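Local coordinates for protein 2-dehydropantoate 2-reductase (Enterococcus faecium DO, PDB 5X20) that probably catalyses the NADPH-dependent reduction of ketopantoate to pantoate on the route to pantothenate, and binds NAD(+) in a Rossmann-type domain, at residues Leu73-Thr78 with Glu99-Leu104; Lys2-Gly7 with Leu27-Trp32. One frame throughout, in Å; residues are numbered along the deposited sequence.

Contact 1. Residues Leu73-Thr78 with Glu99-Leu104; sequences LIILFT and EVLCLL. With NAD (nicotinamide-adenine-dinucleotide), chain G.
Leu-73 to Leu-76 and Glu-99 to Cys-102 are the two parallel strands of a beta-alpha-beta unit in the Rossmann-type cofactor domain, with helix 83-90 between them in sequence. Their axes diverge by only 16°, and the four pairs Leu-73/Glu-99 through Leu-76/Cys-102 follow one another without a break. Three nearly straight hydrogen bonds fix the register: Ile-74 N gives to Glu-99 O, Leu-101 N to Ile-74 O and Leu-76 N to Leu-101 O, each at 2.8 Å. The ladder stops there, since Leu-76 O and Leu-103 N stand 3.7 Å apart and form no such bond.

Side chains alternate between the faces. On one, Leu-76 CD1 meets Val-100 CG1 at 3.8 Å and also reaches Cys-102 CB; on the other, Leu-73 swings its CG away from the backbone N (chi1 170°), which brings CD1 back to 3.8 Å from Glu-99 CB. Beyond the strands the chains approach the cofactor. The CZ corner of the Phe-77 ring lies 3.6 Å from Leu-103 CB, while NAD O4D sits at the edge of the same ring, near its plane. Leu-104 CG lies 3.2 Å from Thr-78 O and also 3.6 Å from NAD O3D. Phe-77 O adds a 3.3 Å contact to NAD C5D, so both loops line the nicotinamide ribose through apolar atoms and backbone carbonyls.

Helices pack on both faces of this strand pair. Leu-76 rests on Leu-83 and Leu-87 of helix 83-90 and on Ile-113 of helix 109-113, whereas Leu-73, Glu-99 and Leu-101 touch helix 157-168. Strand 2-6 flanks strand 73-76 along its other edge, and the Phe-77 ring meets Phe-15 of helix 10-21 edge-to-face.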
ATOM      1  N   LEU A  73      40.542   7.320   4.604  1.00 32.61           N
ATOM      2  CA  LEU A  73      39.201   7.638   4.141  1.00 33.75           C
ATOM      3  C   LEU A  73      38.325   6.438   4.404  1.00 31.33           C
ATOM      4  O   LEU A  73      38.672   5.336   3.999  1.00 31.62           O
ATOM      5  CB  LEU A  73      39.155   7.987   2.633  1.00 32.51           C
ATOM      6  CG  LEU A  73      37.738   8.106   2.028  1.00 33.84           C
ATOM      7  CD1 LEU A  73      36.952   9.253   2.660  1.00 33.78           C
ATOM      8  CD2 LEU A  73      37.777   8.253   0.514  1.00 33.23           C
ATOM      9  N   ILE A  74      37.235   6.671   5.124  1.00 30.23           N
ATOM     10  CA  ILE A  74      36.173   5.677   5.343  1.00 30.14           C
ATOM     11  C   ILE A  74      34.929   6.110   4.592  1.00 28.68           C
ATOM     12  O   ILE A  74      34.469   7.236   4.747  1.00 29.17           O
ATOM     13  CB  ILE A  74      35.803   5.544   6.798  1.00 28.24           C
ATOM     14  CG1 ILE A  74      37.035   5.168   7.615  1.00 28.03           C
ATOM     15  CG2 ILE A  74      34.714   4.493   6.962  1.00 28.26           C
ATOM     16  CD1 ILE A  74      36.812   5.153   9.144  1.00 27.69           C
ATOM     17  N   ILE A  75      34.441   5.231   3.719  1.00 29.43           N
ATOM     18  CA  ILE A  75      33.214   5.486   2.959  1.00 27.92           C
ATOM     19  C   ILE A  75      32.129   4.597   3.501  1.00 27.09           C
ATOM     20  O   ILE A  75      32.243   3.378   3.456  1.00 28.73           O
ATOM     21  CB  ILE A  75      33.369   5.217   1.483  1.00 27.08           C
ATOM     22  CG1 ILE A  75      34.489   6.095   0.929  1.00 30.67           C
ATOM     23  CG2 ILE A  75      32.059   5.519   0.777  1.00 26.43           C
ATOM     24  CD1 ILE A  75      34.738   5.941  -0.569  1.00 30.72           C
ATOM     25  N   LEU A  76      31.095   5.196   4.067  1.00 25.15           N
ATOM     26  CA  LEU A  76      30.027   4.418   4.671  1.00 24.06           C
ATOM     27  C   LEU A  76      29.057   4.054   3.615  1.00 22.59           C
ATOM     28  O   LEU A  76      28.628   4.934   2.865  1.00 23.05           O
ATOM     29  CB  LEU A  76      29.332   5.214   5.771  1.00 24.27           C
ATOM     30  CG  LEU A  76      30.202   5.693   6.918  1.00 26.48           C
ATOM     31  CD1 LEU A  76      29.565   6.898   7.602  1.00 29.77           C
ATOM     32  CD2 LEU A  76      30.488   4.600   7.956  1.00 27.14           C
ATOM     33  N   PHE A  77      28.718   2.767   3.561  1.00 21.22           N
ATOM     34  CA  PHE A  77      27.761   2.243   2.599  1.00 20.97           C
ATOM     35  C   PHE A  77      26.930   1.077   3.148  1.00 21.42           C
ATOM     36  O   PHE A  77      26.459   0.238   2.380  1.00 22.84           O
ATOM     37  CB  PHE A  77      28.451   1.858   1.292  1.00 21.22           C
ATOM     38  CG  PHE A  77      28.234   2.852   0.187  1.00 21.99           C
ATOM     39  CD1 PHE A  77      26.964   3.330  -0.089  1.00 22.49           C
ATOM     40  CD2 PHE A  77      29.297   3.314  -0.567  1.00 21.32           C
ATOM     41  CE1 PHE A  77      26.757   4.247  -1.102  1.00 22.22           C
ATOM     42  CE2 PHE A  77      29.098   4.232  -1.582  1.00 21.79           C
ATOM     43  CZ  PHE A  77      27.826   4.698  -1.849  1.00 22.85           C
ATOM     44  N   THR A  78      26.739   1.026   4.467  1.00 21.14           N
ATOM     45  CA  THR A  78      25.722   0.150   5.025  1.00 21.63           C
ATOM     46  C   THR A  78      24.303   0.641   4.653  1.00 20.06           C
ATOM     47  O   THR A  78      24.112   1.742   4.126  1.00 20.13           O
ATOM     48  CB  THR A  78      25.797   0.074   6.556  1.00 21.48           C
ATOM     49  OG1 THR A  78      25.467   1.361   7.125  1.00 22.64           O
ATOM     50  CG2 THR A  78      27.150  -0.373   7.020  1.00 21.49           C
ATOM     51  N   GLU A  99      39.178  11.135   6.966  1.00 31.01           N
ATOM     52  CA  GLU A  99      37.938  11.598   6.359  1.00 30.88           C
ATOM     53  C   GLU A  99      36.846  10.476   6.415  1.00 28.76           C
ATOM     54  O   GLU A  99      37.143   9.287   6.178  1.00 30.73           O
ATOM     55  CB  GLU A  99      38.199  12.047   4.937  1.00 31.19           C
ATOM     56  CG  GLU A  99      39.148  13.243   4.880  1.00 32.00           C
ATOM     57  CD  GLU A  99      39.336  13.768   3.465  1.00 34.68           C
ATOM     58  OE1 GLU A  99      38.922  13.058   2.509  1.00 34.21           O
ATOM     59  OE2 GLU A  99      39.864  14.886   3.313  1.00 34.46           O
ATOM     60  N   VAL A 100      35.634  10.852   6.784  1.00 25.33           N
ATOM     61  CA  VAL A 100      34.508   9.929   6.810  1.00 25.22           C
ATOM     62  C   VAL A 100      33.410  10.449   5.888  1.00 23.41           C
ATOM     63  O   VAL A 100      32.869  11.525   6.072  1.00 21.28           O
ATOM     64  CB  VAL A 100      33.959   9.759   8.225  1.00 27.31           C
ATOM     65  CG1 VAL A 100      32.817   8.766   8.243  1.00 29.13           C
ATOM     66  CG2 VAL A 100      35.063   9.283   9.172  1.00 27.56           C
ATOM     67  N   LEU A 101      33.119   9.676   4.843  1.00 24.09           N
ATOM     68  CA  LEU A 101      32.131  10.082   3.846  1.00 24.30           C
ATOM     69  C   LEU A 101      30.914   9.183   3.908  1.00 22.65           C
ATOM     70  O   LEU A 101      31.016   7.942   3.810  1.00 20.75           O
ATOM     71  CB  LEU A 101      32.757  10.005   2.454  1.00 24.92           C
ATOM     72  CG  LEU A 101      31.840  10.232   1.260  1.00 25.77           C
ATOM     73  CD1 LEU A 101      31.297  11.660   1.208  1.00 26.17           C
ATOM     74  CD2 LEU A 101      32.569   9.913  -0.039  1.00 27.78           C
ATOM     75  N   CYS A 102      29.766   9.813   3.992  1.00 22.55           N
ATOM     76  CA  CYS A 102      28.492   9.094   4.033  1.00 24.76           C
ATOM     77  C   CYS A 102      27.722   9.408   2.745  1.00 25.24           C
ATOM     78  O   CYS A 102      27.384  10.551   2.500  1.00 25.53           O
ATOM     79  CB  CYS A 102      27.647   9.565   5.221  1.00 23.72           C
ATOM     80  SG  CYS A 102      26.023   8.805   5.276  1.00 24.23           S
ATOM     81  N   LEU A 103      27.412   8.363   2.011  1.00 24.12           N
ATOM     82  CA  LEU A 103      26.637   8.460   0.807  1.00 26.23           C
ATOM     83  C   LEU A 103      25.341   7.631   0.833  1.00 25.72           C
ATOM     84  O   LEU A 103      24.719   7.366  -0.214  1.00 25.99           O
ATOM     85  CB  LEU A 103      27.503   8.001  -0.370  1.00 28.36           C
ATOM     86  CG  LEU A 103      28.704   8.879  -0.679  1.00 28.55           C
ATOM     87  CD1 LEU A 103      29.486   8.300  -1.841  1.00 29.80           C
ATOM     88  CD2 LEU A 103      28.265  10.321  -0.916  1.00 28.35           C
ATOM     89  N   LEU A 104      24.910   7.246   2.023  1.00 22.56           N
ATOM     90  CA  LEU A 104      23.634   6.501   2.154  1.00 21.44           C
ATOM     91  C   LEU A 104      22.429   7.314   1.670  1.00 20.25           C
ATOM     92  O   LEU A 104      22.414   8.547   1.740  1.00 18.80           O
ATOM     93  CB  LEU A 104      23.388   6.150   3.617  1.00 22.09           C
ATOM     94  CG  LEU A 104      23.979   4.894   4.197  1.00 22.52           C
ATOM     95  CD1 LEU A 104      25.488   5.012   4.317  1.00 24.35           C
ATOM     96  CD2 LEU A 104      23.398   4.631   5.573  1.00 24.31           C
TER
HETATM   97  PA  NAD G 401      23.145  -3.799   0.571  1.00 19.67           P
HETATM   98  O1A NAD G 401      21.925  -4.289   1.288  1.00 20.28           O
HETATM   99  O2A NAD G 401      23.631  -4.487  -0.703  1.00 22.35           O
HETATM  100  O5B NAD G 401      24.369  -3.881   1.590  1.00 19.42           O
HETATM  101  C5B NAD G 401      24.282  -3.318   2.881  1.00 19.44           C
HETATM  102  C4B NAD G 401      24.957  -4.202   3.916  1.00 19.98           C
HETATM  103  O4B NAD G 401      24.065  -5.264   4.158  1.00 19.89           O
HETATM  104  C3B NAD G 401      26.268  -4.841   3.468  1.00 19.95           C
HETATM  105  O3B NAD G 401      27.108  -4.948   4.579  1.00 19.86           O
HETATM  106  C2B NAD G 401      25.851  -6.202   3.024  1.00 20.35           C
HETATM  107  O2B NAD G 401      26.854  -7.208   3.027  1.00 20.25           O
HETATM  108  C1B NAD G 401      24.776  -6.457   4.054  1.00 21.11           C
HETATM  109  N9A NAD G 401      23.887  -7.494   3.548  1.00 22.62           N
HETATM  110  C8A NAD G 401      23.330  -7.538   2.346  1.00 23.25           C
HETATM  111  N7A NAD G 401      22.606  -8.653   2.218  1.00 23.97           N
HETATM  112  C5A NAD G 401      22.725  -9.337   3.353  1.00 25.92           C
HETATM  113  C6A NAD G 401      22.219 -10.615   3.863  1.00 27.42           C
HETATM  114  N6A NAD G 401      21.405 -11.405   3.118  1.00 28.33           N
HETATM  115  N1A NAD G 401      22.618 -10.950   5.090  1.00 27.76           N
HETATM  116  C2A NAD G 401      23.402 -10.177   5.855  1.00 28.52           C
HETATM  117  N3A NAD G 401      23.935  -9.011   5.468  1.00 27.18           N
HETATM  118  C4A NAD G 401      23.606  -8.563   4.232  1.00 25.69           C
HETATM  119  O3  NAD G 401      22.823  -2.254   0.368  1.00 18.61           O
HETATM  120  PN  NAD G 401      23.295  -1.284  -0.820  1.00 19.22           P
HETATM  121  O1N NAD G 401      22.308  -1.554  -1.963  1.00 19.17           O
HETATM  122  O2N NAD G 401      24.773  -1.282  -1.094  1.00 19.10           O
HETATM  123  O5D NAD G 401      22.810   0.114  -0.213  1.00 17.74           O
HETATM  124  C5D NAD G 401      23.689   0.865   0.615  1.00 19.11           C
HETATM  125  C4D NAD G 401      23.252   2.331   0.705  1.00 18.81           C
HETATM  126  O4D NAD G 401      23.323   2.913  -0.613  1.00 20.01           O
HETATM  127  C3D NAD G 401      21.796   2.365   1.126  1.00 19.27           C
HETATM  128  O3D NAD G 401      21.517   3.448   1.992  1.00 18.53           O
HETATM  129  C2D NAD G 401      21.040   2.497  -0.193  1.00 19.79           C
HETATM  130  O2D NAD G 401      19.742   3.088  -0.060  1.00 19.49           O
HETATM  131  C1D NAD G 401      22.012   3.350  -0.985  1.00 20.50           C
HETATM  132  N1N NAD G 401      21.878   3.304  -2.434  1.00 21.19           N
HETATM  133  C2N NAD G 401      21.779   2.100  -3.043  1.00 20.79           C
HETATM  134  C3N NAD G 401      21.622   2.048  -4.439  1.00 21.92           C
HETATM  135  C7N NAD G 401      21.570   0.747  -5.209  1.00 23.28           C
HETATM  136  O7N NAD G 401      21.441   0.791  -6.426  1.00 25.27           O
HETATM  137  N7N NAD G 401      21.819  -0.430  -4.626  1.00 22.49           N
HETATM  138  C4N NAD G 401      21.638   3.262  -5.152  1.00 21.15           C
HETATM  139  C5N NAD G 401      21.810   4.499  -4.467  1.00 20.18           C
HETATM  140  C6N NAD G 401      21.960   4.511  -3.113  1.00 19.38           C

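Contact 2. Residues Lys2-Gly7 with Leu27-Trp32; sequences KIAIAG and LLIDGW. With NAD (nicotinamide-adenine-dinucleotide), chain G.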
ATOM      1  N   LYS A   2      44.846   4.945   1.576  1.00 47.41           N
ATOM      2  CA  LYS A   2      44.189   3.759   2.111  1.00 49.54           C
ATOM      3  C   LYS A   2      42.698   4.122   2.337  1.00 43.44           C
ATOM      4  O   LYS A   2      42.382   5.061   3.068  1.00 39.00           O
ATOM      5  CB  LYS A   2      44.819   3.247   3.410  1.00 56.59           C
ATOM      6  CG  LYS A   2      45.553   1.914   3.258  1.00 68.75           C
ATOM      7  CD  LYS A   2      44.874   0.734   3.957  1.00 75.70           C
ATOM      8  CE  LYS A   2      43.906   0.005   3.029  1.00 78.46           C
ATOM      9  NZ  LYS A   2      44.169  -1.451   2.824  1.00 82.56           N
ATOM     10  N   ILE A   3      41.793   3.389   1.691  1.00 40.80           N
ATOM     11  CA  ILE A   3      40.368   3.623   1.780  1.00 37.94           C
ATOM     12  C   ILE A   3      39.705   2.400   2.346  1.00 35.44           C
ATOM     13  O   ILE A   3      39.912   1.278   1.868  1.00 36.19           O
ATOM     14  CB  ILE A   3      39.750   3.931   0.404  1.00 37.32           C
ATOM     15  CG1 ILE A   3      40.449   5.136  -0.229  1.00 37.25           C
ATOM     16  CG2 ILE A   3      38.287   4.260   0.568  1.00 38.41           C
ATOM     17  CD1 ILE A   3      40.209   5.326  -1.709  1.00 36.02           C
ATOM     18  N   ALA A   4      38.898   2.619   3.386  1.00 33.56           N
ATOM     19  CA  ALA A   4      38.069   1.571   3.925  1.00 30.33           C
ATOM     20  C   ALA A   4      36.642   1.820   3.436  1.00 31.50           C
ATOM     21  O   ALA A   4      36.135   2.957   3.463  1.00 30.34           O
ATOM     22  CB  ALA A   4      38.121   1.586   5.418  1.00 31.59           C
ATOM     23  N   ILE A   5      36.012   0.755   2.963  1.00 29.32           N
ATOM     24  CA  ILE A   5      34.617   0.772   2.580  1.00 28.30           C
ATOM     25  C   ILE A   5      33.870   0.089   3.729  1.00 27.30           C
ATOM     26  O   ILE A   5      33.979  -1.144   3.930  1.00 28.42           O
ATOM     27  CB  ILE A   5      34.350  -0.062   1.323  1.00 27.36           C
ATOM     28  CG1 ILE A   5      35.193   0.437   0.137  1.00 29.47           C
ATOM     29  CG2 ILE A   5      32.861  -0.053   1.004  1.00 26.32           C
ATOM     30  CD1 ILE A   5      34.911   1.837  -0.352  1.00 28.65           C
ATOM     31  N   ALA A   6      33.140   0.880   4.492  1.00 26.22           N
ATOM     32  CA  ALA A   6      32.456   0.351   5.651  1.00 26.36           C
ATOM     33  C   ALA A   6      31.087   0.075   5.076  1.00 25.60           C
ATOM     34  O   ALA A   6      30.320   0.992   4.836  1.00 26.58           O
ATOM     35  CB  ALA A   6      32.486   1.356   6.796  1.00 25.74           C
ATOM     36  N   GLY A   7      30.791  -1.208   4.878  1.00 24.89           N
ATOM     37  CA  GLY A   7      29.493  -1.654   4.410  1.00 22.99           C
ATOM     38  C   GLY A   7      29.655  -2.051   2.959  1.00 23.16           C
ATOM     39  O   GLY A   7      29.330  -1.279   2.058  1.00 21.88           O
ATOM     40  N   LEU A  27      40.364  -1.448   1.688  1.00 34.30           N
ATOM     41  CA  LEU A  27      39.954  -2.451   2.624  1.00 34.28           C
ATOM     42  C   LEU A  27      38.389  -2.483   2.697  1.00 34.04           C
ATOM     43  O   LEU A  27      37.762  -1.465   2.966  1.00 34.42           O
ATOM     44  CB  LEU A  27      40.544  -2.104   3.991  1.00 33.97           C
ATOM     45  CG  LEU A  27      40.096  -2.988   5.151  1.00 36.00           C
ATOM     46  CD1 LEU A  27      40.525  -4.444   4.961  1.00 34.45           C
ATOM     47  CD2 LEU A  27      40.610  -2.451   6.479  1.00 35.82           C
ATOM     48  N   LEU A  28      37.783  -3.657   2.523  1.00 34.26           N
ATOM     49  CA  LEU A  28      36.351  -3.829   2.758  1.00 31.24           C
ATOM     50  C   LEU A  28      36.090  -4.268   4.169  1.00 32.43           C
ATOM     51  O   LEU A  28      36.824  -5.072   4.722  1.00 32.98           O
ATOM     52  CB  LEU A  28      35.742  -4.860   1.827  1.00 29.93           C
ATOM     53  CG  LEU A  28      36.051  -4.692   0.340  1.00 30.34           C
ATOM     54  CD1 LEU A  28      35.461  -5.828  -0.461  1.00 28.00           C
ATOM     55  CD2 LEU A  28      35.592  -3.338  -0.217  1.00 32.12           C
ATOM     56  N   ILE A  29      35.042  -3.695   4.759  1.00 31.20           N
ATOM     57  CA  ILE A  29      34.623  -4.040   6.099  1.00 27.34           C
ATOM     58  C   ILE A  29      33.120  -4.341   6.025  1.00 26.99           C
ATOM     59  O   ILE A  29      32.375  -3.575   5.408  1.00 27.22           O
ATOM     60  CB  ILE A  29      34.847  -2.880   7.064  1.00 26.66           C
ATOM     61  CG1 ILE A  29      36.285  -2.396   7.013  1.00 26.72           C
ATOM     62  CG2 ILE A  29      34.473  -3.324   8.462  1.00 27.54           C
ATOM     63  CD1 ILE A  29      36.545  -1.150   7.821  1.00 25.38           C
ATOM     64  N   ASP A  30      32.693  -5.457   6.581  1.00 26.46           N
ATOM     65  CA  ASP A  30      31.332  -5.917   6.414  1.00 27.44           C
ATOM     66  C   ASP A  30      30.905  -6.768   7.566  1.00 26.95           C
ATOM     67  O   ASP A  30      31.733  -7.297   8.298  1.00 29.70           O
ATOM     68  CB  ASP A  30      31.160  -6.704   5.118  1.00 28.51           C
ATOM     69  CG  ASP A  30      29.747  -6.608   4.582  1.00 30.32           C
ATOM     70  OD1 ASP A  30      29.430  -5.543   4.014  1.00 30.58           O
ATOM     71  OD2 ASP A  30      28.936  -7.569   4.765  1.00 31.17           O
ATOM     72  N   GLY A  31      29.602  -6.872   7.746  1.00 27.34           N
ATOM     73  CA  GLY A  31      29.034  -7.623   8.839  1.00 26.13           C
ATOM     74  C   GLY A  31      28.438  -8.945   8.430  1.00 27.05           C
ATOM     75  O   GLY A  31      27.960  -9.669   9.260  1.00 30.97           O
ATOM     76  N   TRP A  32      28.404  -9.264   7.143  1.00 26.89           N
ATOM     77  CA  TRP A  32      27.773 -10.490   6.698  1.00 26.32           C
ATOM     78  C   TRP A  32      28.847 -11.579   6.547  1.00 27.93           C
ATOM     79  O   TRP A  32      29.646 -11.567   5.593  1.00 28.32           O
ATOM     80  CB  TRP A  32      27.075 -10.229   5.356  1.00 28.82           C
ATOM     81  CG  TRP A  32      26.303 -11.374   4.763  1.00 28.03           C
ATOM     82  CD1 TRP A  32      25.927 -12.527   5.390  1.00 25.98           C
ATOM     83  CD2 TRP A  32      25.775 -11.452   3.431  1.00 29.14           C
ATOM     84  NE1 TRP A  32      25.227 -13.315   4.554  1.00 26.52           N
ATOM     85  CE2 TRP A  32      25.110 -12.702   3.334  1.00 28.95           C
ATOM     86  CE3 TRP A  32      25.785 -10.597   2.320  1.00 26.34           C
ATOM     87  CZ2 TRP A  32      24.466 -13.118   2.177  1.00 27.10           C
ATOM     88  CZ3 TRP A  32      25.172 -11.018   1.163  1.00 27.38           C
ATOM     89  CH2 TRP A  32      24.506 -12.272   1.100  1.00 29.21           C
TER
HETATM   90  PA  NAD G 401      23.145  -3.799   0.571  1.00 19.67           P
HETATM   91  O1A NAD G 401      21.925  -4.289   1.288  1.00 20.28           O
HETATM   92  O2A NAD G 401      23.631  -4.487  -0.703  1.00 22.35           O
HETATM   93  O5B NAD G 401      24.369  -3.881   1.590  1.00 19.42           O
HETATM   94  C5B NAD G 401      24.282  -3.318   2.881  1.00 19.44           C
HETATM   95  C4B NAD G 401      24.957  -4.202   3.916  1.00 19.98           C
HETATM   96  O4B NAD G 401      24.065  -5.264   4.158  1.00 19.89           O
HETATM   97  C3B NAD G 401      26.268  -4.841   3.468  1.00 19.95           C
HETATM   98  O3B NAD G 401      27.108  -4.948   4.579  1.00 19.86           O
HETATM   99  C2B NAD G 401      25.851  -6.202   3.024  1.00 20.35           C
HETATM  100  O2B NAD G 401      26.854  -7.208   3.027  1.00 20.25           O
HETATM  101  C1B NAD G 401      24.776  -6.457   4.054  1.00 21.11           C
HETATM  102  N9A NAD G 401      23.887  -7.494   3.548  1.00 22.62           N
HETATM  103  C8A NAD G 401      23.330  -7.538   2.346  1.00 23.25           C
HETATM  104  N7A NAD G 401      22.606  -8.653   2.218  1.00 23.97           N
HETATM  105  C5A NAD G 401      22.725  -9.337   3.353  1.00 25.92           C
HETATM  106  C6A NAD G 401      22.219 -10.615   3.863  1.00 27.42           C
HETATM  107  N6A NAD G 401      21.405 -11.405   3.118  1.00 28.33           N
HETATM  108  N1A NAD G 401      22.618 -10.950   5.090  1.00 27.76           N
HETATM  109  C2A NAD G 401      23.402 -10.177   5.855  1.00 28.52           C
HETATM  110  N3A NAD G 401      23.935  -9.011   5.468  1.00 27.18           N
HETATM  111  C4A NAD G 401      23.606  -8.563   4.232  1.00 25.69           C
HETATM  112  O3  NAD G 401      22.823  -2.254   0.368  1.00 18.61           O
HETATM  113  PN  NAD G 401      23.295  -1.284  -0.820  1.00 19.22           P
HETATM  114  O1N NAD G 401      22.308  -1.554  -1.963  1.00 19.17           O
HETATM  115  O2N NAD G 401      24.773  -1.282  -1.094  1.00 19.10           O
HETATM  116  O5D NAD G 401      22.810   0.114  -0.213  1.00 17.74           O
HETATM  117  C5D NAD G 401      23.689   0.865   0.615  1.00 19.11           C
HETATM  118  C4D NAD G 401      23.252   2.331   0.705  1.00 18.81           C
HETATM  119  O4D NAD G 401      23.323   2.913  -0.613  1.00 20.01           O
HETATM  120  C3D NAD G 401      21.796   2.365   1.126  1.00 19.27           C
HETATM  121  O3D NAD G 401      21.517   3.448   1.992  1.00 18.53           O
HETATM  122  C2D NAD G 401      21.040   2.497  -0.193  1.00 19.79           C
HETATM  123  O2D NAD G 401      19.742   3.088  -0.060  1.00 19.49           O
HETATM  124  C1D NAD G 401      22.012   3.350  -0.985  1.00 20.50           C
HETATM  125  N1N NAD G 401      21.878   3.304  -2.434  1.00 21.19           N
HETATM  126  C2N NAD G 401      21.779   2.100  -3.043  1.00 20.79           C
HETATM  127  C3N NAD G 401      21.622   2.048  -4.439  1.00 21.92           C
HETATM  128  C7N NAD G 401      21.570   0.747  -5.209  1.00 23.28           C
HETATM  129  O7N NAD G 401      21.441   0.791  -6.426  1.00 25.27           O
HETATM  130  N7N NAD G 401      21.819  -0.430  -4.626  1.00 22.49           N
HETATM  131  C4N NAD G 401      21.638   3.262  -5.152  1.00 21.15           C
HETATM  132  C5N NAD G 401      21.810   4.499  -4.467  1.00 20.18           C
HETATM  133  C6N NAD G 401      21.960   4.511  -3.113  1.00 19.38           C
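The Trp-32 indole and the Asp-30 carboxylate, both at the C-terminal end of 27-32, are the flat groups here, and both meet the adenosine half of NAD. Adenine lies over one face of the indole, with NAD C6A 3.5 Å above the plane and over its centre; contacts run along the ring from Trp-32 CG, 3.3 Å from NAD C2A, to Trp-32 CH2 beside NAD N6A. The His-35 ring also meets the indole, with the planes about 20° apart.

Asp-30 OD2 accepts from NAD O2B at 2.7 Å, and OD1 accepts from O3B in a bond modelled so short that its length is doubtful. OD2 also takes the Trp-32 backbone N at 3.0 Å, from the anti side and 32° out of the carboxylate plane, closing an Asx turn; OD1 accepts from Ala-8 N as well. With both oxygens held, the carboxylate's rotation is fixed. An acidic residue ending the second strand is a hallmark of NAD-binding Rossmann folds, consistent with the cofactor bound here.

Behind this site strands 2-6 and 27-30 run parallel, their axes 21° apart. Leu-27 N gives to Ile-3 O and Ile-5 N to Leu-27 O, both at 2.8 Å, before Ile-29 N to Ile-5 O and Gly-7 N to Ile-29 O continue the ladder. Ile-5 and Leu-28 lie side by side on one face, Ile-5 CG1 being 3.8 Å from Leu-28 CD2; on the other, Ile-29 CD1 reaches Ala-4 CB at 4.0 Å.

Gly-7 begins what fits the glycine-rich GxGxxG turn of Rossmann folds, leading into helix 10-21. Strand 73-76 borders 2-6 and strand 59-61 lies next to 25-30, while Ala-6 and Ile-29 pack on Ile-90 of helix 83-90.

In the fold
Contacts 1 and 2 are both mainly buried and share one mixed sheet, in its parallel part, since strands 2-6 and 73-76 are neighbours; their centres lie 10 Å apart. Backbone bonds probably join them, from Phe-77 N to Ala-6 O and from Ala-4 N to Leu-73 O. Each pairs the two strands of a beta-alpha-beta unit; both segments of contact 1 reach NAD at their C-terminal ends, but in contact 2 the NAD contacts are made by 27-32. Contact 1, closer to the chain's centre, meets the nicotinamide ribose by van der Waals packing. Farther out, a carboxylate grips the adenosine ribose and a partly exposed indole covers adenine, so of the two it is contact 2 that hydrogen-bonds NAD.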